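Local coordinates for hypothetical protein Atu1913 (Agrobacterium tumefaciens, PDB 2B1Y), which is of unknown function, belongs to the DUF1883 family and assembles as a dimer whose sheet runs on from one subunit to the other, at residues 4-9 against 45-50. Sequence-based numbering, arbitrary orientation. Where two conformers were deposited one is given.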
ATOM      1  N   PRO A   4      -8.014  11.245   1.160  1.00 49.61           N
ATOM      2  CA  PRO A   4      -6.710  10.646   0.847  1.00 49.24           C
ATOM      3  C   PRO A   4      -5.992  10.220   2.121  1.00 47.74           C
ATOM      4  O   PRO A   4      -6.037  10.950   3.137  1.00 48.29           O
ATOM      5  CB  PRO A   4      -5.942  11.787   0.168  1.00 49.64           C
ATOM      6  CG  PRO A   4      -6.998  12.793  -0.226  1.00 50.51           C
ATOM      7  CD  PRO A   4      -8.062  12.673   0.822  1.00 50.46           C
ATOM      8  N   ASN A   5      -5.348   9.057   2.087  1.00 44.65           N
ATOM      9  CA  ASN A   5      -4.749   8.518   3.303  1.00 42.19           C
ATOM     10  C   ASN A   5      -3.650   9.414   3.901  1.00 40.67           C
ATOM     11  O   ASN A   5      -3.460   9.438   5.122  1.00 39.86           O
ATOM     12  CB  ASN A   5      -4.252   7.077   3.099  1.00 42.19           C
ATOM     13  CG  ASN A   5      -5.395   6.038   3.079  1.00 42.55           C
ATOM     14  OD1 ASN A   5      -6.471   6.257   3.631  1.00 45.13           O
ATOM     15  ND2 ASN A   5      -5.146   4.899   2.440  1.00 42.15           N
ATOM     16  N   PHE A   6      -2.945  10.163   3.050  1.00 38.13           N
ATOM     17  CA  PHE A   6      -1.824  11.031   3.499  1.00 36.35           C
ATOM     18  C   PHE A   6      -1.490  12.010   2.376  1.00 35.60           C
ATOM     19  O   PHE A   6      -1.902  11.793   1.235  1.00 35.40           O
ATOM     20  CB  PHE A   6      -0.595  10.191   3.837  1.00 35.86           C
ATOM     21  CG  PHE A   6      -0.192   9.235   2.736  1.00 36.26           C
ATOM     22  CD1 PHE A   6      -0.642   7.917   2.752  1.00 35.14           C
ATOM     23  CD2 PHE A   6       0.617   9.664   1.660  1.00 33.77           C
ATOM     24  CE1 PHE A   6      -0.274   7.021   1.714  1.00 37.62           C
ATOM     25  CE2 PHE A   6       0.979   8.776   0.635  1.00 34.96           C
ATOM     26  CZ  PHE A   6       0.527   7.461   0.663  1.00 35.98           C
ATOM     27  N   ARG A   7      -0.742  13.073   2.678  1.00 33.48           N
ATOM     28  CA  ARG A   7      -0.429  14.079   1.684  1.00 33.06           C
ATOM     29  C   ARG A   7       0.821  13.664   0.909  1.00 31.62           C
ATOM     30  O   ARG A   7       1.654  12.930   1.414  1.00 31.81           O
ATOM     31  CB  ARG A   7      -0.223  15.469   2.319  1.00 33.06           C
ATOM     32  CG  ARG A   7      -1.499  16.089   2.990  1.00 36.38           C
ATOM     33  CD  ARG A   7      -1.269  17.535   3.363  1.00 34.27           C
ATOM     34  NE  ARG A   7      -1.078  18.291   2.138  1.00 42.60           N
ATOM     35  CZ  ARG A   7      -0.228  19.293   1.984  1.00 39.13           C
ATOM     36  NH1 ARG A   7      -0.139  19.865   0.807  1.00 41.45           N
ATOM     37  NH2 ARG A   7       0.521  19.704   2.995  1.00 40.97           N
ATOM     38  N   TYR A   8       0.947  14.149  -0.303  1.00 31.34           N
ATOM     39  CA  TYR A   8       2.133  13.818  -1.111  1.00 30.70           C
ATOM     40  C   TYR A   8       2.352  14.879  -2.176  1.00 30.11           C
ATOM     41  O   TYR A   8       1.443  15.669  -2.498  1.00 29.94           O
ATOM     42  CB  TYR A   8       1.992  12.426  -1.773  1.00 31.93           C
ATOM     43  CG  TYR A   8       0.965  12.394  -2.876  1.00 33.85           C
ATOM     44  CD1 TYR A   8      -0.389  12.279  -2.570  1.00 34.62           C
ATOM     45  CD2 TYR A   8       1.339  12.504  -4.218  1.00 34.38           C
ATOM     46  CE1 TYR A   8      -1.346  12.273  -3.576  1.00 36.04           C
ATOM     47  CE2 TYR A   8       0.392  12.505  -5.230  1.00 36.48           C
ATOM     48  CZ  TYR A   8      -0.959  12.384  -4.885  1.00 37.87           C
ATOM     49  OH  TYR A   8      -1.925  12.358  -5.859  1.00 40.82           O
ATOM     50  N   THR A   9       3.558  14.869  -2.749  1.00 28.52           N
ATOM     51  CA  THR A   9       3.879  15.718  -3.861  1.00 28.68           C
ATOM     52  C   THR A   9       4.362  14.831  -4.997  1.00 28.62           C
ATOM     53  O   THR A   9       5.174  13.955  -4.770  1.00 28.83           O
ATOM     54  CB  THR A   9       5.070  16.619  -3.503  1.00 29.85           C
ATOM     55  OG1 THR A   9       4.704  17.473  -2.418  1.00 26.39           O
ATOM     56  CG2 THR A   9       5.469  17.453  -4.718  1.00 29.74           C
ATOM     57  N   GLU A  45      -3.861   4.313  -6.528  1.00 36.27           N
ATOM     58  CA  GLU A  45      -4.866   3.397  -5.981  1.00 39.29           C
ATOM     59  C   GLU A  45      -4.722   3.267  -4.483  1.00 39.27           C
ATOM     60  O   GLU A  45      -5.725   3.273  -3.776  1.00 41.01           O
ATOM     61  CB  GLU A  45      -4.840   2.025  -6.690  1.00 39.57           C
ATOM     62  CG  GLU A  45      -5.020   2.088  -8.219  1.00 45.75           C
ATOM     63  CD  GLU A  45      -6.333   2.721  -8.661  1.00 53.06           C
ATOM     64  OE1 GLU A  45      -7.393   2.111  -8.417  1.00 57.81           O
ATOM     65  OE2 GLU A  45      -6.314   3.827  -9.252  1.00 55.07           O
ATOM     66  N   LEU A  46      -3.499   3.214  -3.989  0.50 39.39           N
ATOM     67  CA  LEU A  46      -3.293   3.016  -2.572  0.50 38.90           C
ATOM     68  C   LEU A  46      -3.546   4.270  -1.696  0.50 38.57           C
ATOM     69  O   LEU A  46      -3.669   4.170  -0.470  0.50 38.22           O
ATOM     70  CB  LEU A  46      -1.937   2.327  -2.354  0.50 38.98           C
ATOM     71  CG  LEU A  46      -1.821   1.043  -3.219  0.50 37.88           C
ATOM     72  CD1 LEU A  46      -0.371   0.580  -3.382  0.50 35.54           C
ATOM     73  CD2 LEU A  46      -2.703  -0.109  -2.727  0.50 35.53           C
ATOM     74  N   LEU A  47      -3.686   5.441  -2.329  1.00 37.88           N
ATOM     75  CA  LEU A  47      -4.139   6.639  -1.618  1.00 37.81           C
ATOM     76  C   LEU A  47      -5.595   6.522  -1.147  1.00 36.75           C
ATOM     77  O   LEU A  47      -5.978   7.179  -0.187  1.00 37.07           O
ATOM     78  CB  LEU A  47      -3.973   7.883  -2.482  1.00 37.58           C
ATOM     79  CG  LEU A  47      -2.568   8.463  -2.643  1.00 37.70           C
ATOM     80  CD1 LEU A  47      -2.596   9.309  -3.895  1.00 38.01           C
ATOM     81  CD2 LEU A  47      -2.247   9.320  -1.461  1.00 39.21           C
ATOM     82  N   ASP A  48      -6.387   5.688  -1.820  1.00 35.79           N
ATOM     83  CA  ASP A  48      -7.793   5.479  -1.443  1.00 36.14           C
ATOM     84  C   ASP A  48      -8.061   4.091  -0.816  1.00 34.47           C
ATOM     85  O   ASP A  48      -9.235   3.708  -0.613  1.00 34.13           O
ATOM     86  CB  ASP A  48      -8.727   5.672  -2.659  1.00 37.40           C
ATOM     87  CG  ASP A  48      -8.709   7.089  -3.196  1.00 41.77           C
ATOM     88  OD1 ASP A  48      -8.457   8.035  -2.406  1.00 47.23           O
ATOM     89  OD2 ASP A  48      -8.933   7.250  -4.414  1.00 45.79           O
ATOM     90  N   PHE A  49      -6.997   3.346  -0.515  1.00 31.65           N
ATOM     91  CA  PHE A  49      -7.150   1.980   0.012  1.00 30.50           C
ATOM     92  C   PHE A  49      -7.589   2.003   1.476  1.00 30.37           C
ATOM     93  O   PHE A  49      -6.909   2.588   2.349  1.00 30.46           O
ATOM     94  CB  PHE A  49      -5.843   1.199  -0.171  1.00 30.28           C
ATOM     95  CG  PHE A  49      -5.880  -0.186   0.396  1.00 31.32           C
ATOM     96  CD1 PHE A  49      -6.974  -1.045   0.153  1.00 28.46           C
ATOM     97  CD2 PHE A  49      -4.773  -0.665   1.122  1.00 32.01           C
ATOM     98  CE1 PHE A  49      -6.983  -2.364   0.672  1.00 31.09           C
ATOM     99  CE2 PHE A  49      -4.772  -1.971   1.636  1.00 30.62           C
ATOM    100  CZ  PHE A  49      -5.874  -2.810   1.423  1.00 31.53           C
ATOM    101  N   LYS A  50      -8.757   1.417   1.737  1.00 29.95           N
ATOM    102  CA  LYS A  50      -9.343   1.413   3.083  1.00 30.79           C
ATOM    103  C   LYS A  50      -9.753  -0.009   3.457  1.00 29.80           C
ATOM    104  O   LYS A  50     -10.228  -0.770   2.594  1.00 29.14           O
ATOM    105  CB  LYS A  50     -10.614   2.278   3.130  1.00 31.47           C
ATOM    106  CG  LYS A  50     -10.429   3.764   2.711  1.00 36.43           C
ATOM    107  CD  LYS A  50      -9.690   4.553   3.780  1.00 39.26           C
ATOM    108  CE  LYS A  50      -9.674   6.039   3.406  1.00 42.25           C
ATOM    109  NZ  LYS A  50      -8.951   6.766   4.505  1.00 43.11           N
TER
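Asn5 and Leu47 lock the N-terminal arm, which leads into strand 8-16, onto the turn that follows helix 37-46, in a fold described as new. The tight apolar part belongs to Leu47, the buried residue of the contact, whose two methyls each meet an aromatic ring. Its CD2 lies over one face of the Phe6 ring, 4.1 Å from the ring centroid and displaced toward the rim, a CH-pi contact. Its CD1 meets the Tyr8 ring obliquely, 3.2 Å from CE1, a doubtfully short distance for two carbons. With chi1 at 71°, Tyr8 CG sits between its backbone N and carbonyl carbon, and the CD1-CE1 side of the ring lies against the Leu47 methyls; Phe43 meets the same ring edge-to-face. Tyr8 and Thr9 pair with an antiparallel strand of the second subunit, so strand 8-16 continues the sheet across the interface.

The polar part lies on the more open side, where Lys50 is exposed and Asn5 partly so. Asn5 N donates to Leu47 O at 3.0 Å, in the carbonyl plane. The Asn5 amide spans the turn: ND2 gives an almost straight bond (169°) to Phe49 O, which lies close to the amide plane, and a weak one to Leu46 O. These bonds fix which way round the amide sits, leaving OD1 to accept. Lys50 bends its chain at chi2 (-73°) and runs past Asn5 in the opposite direction, bringing NZ to 2.7 Å from Asn5 OD1, nearly in line with the CG-OD1 bond.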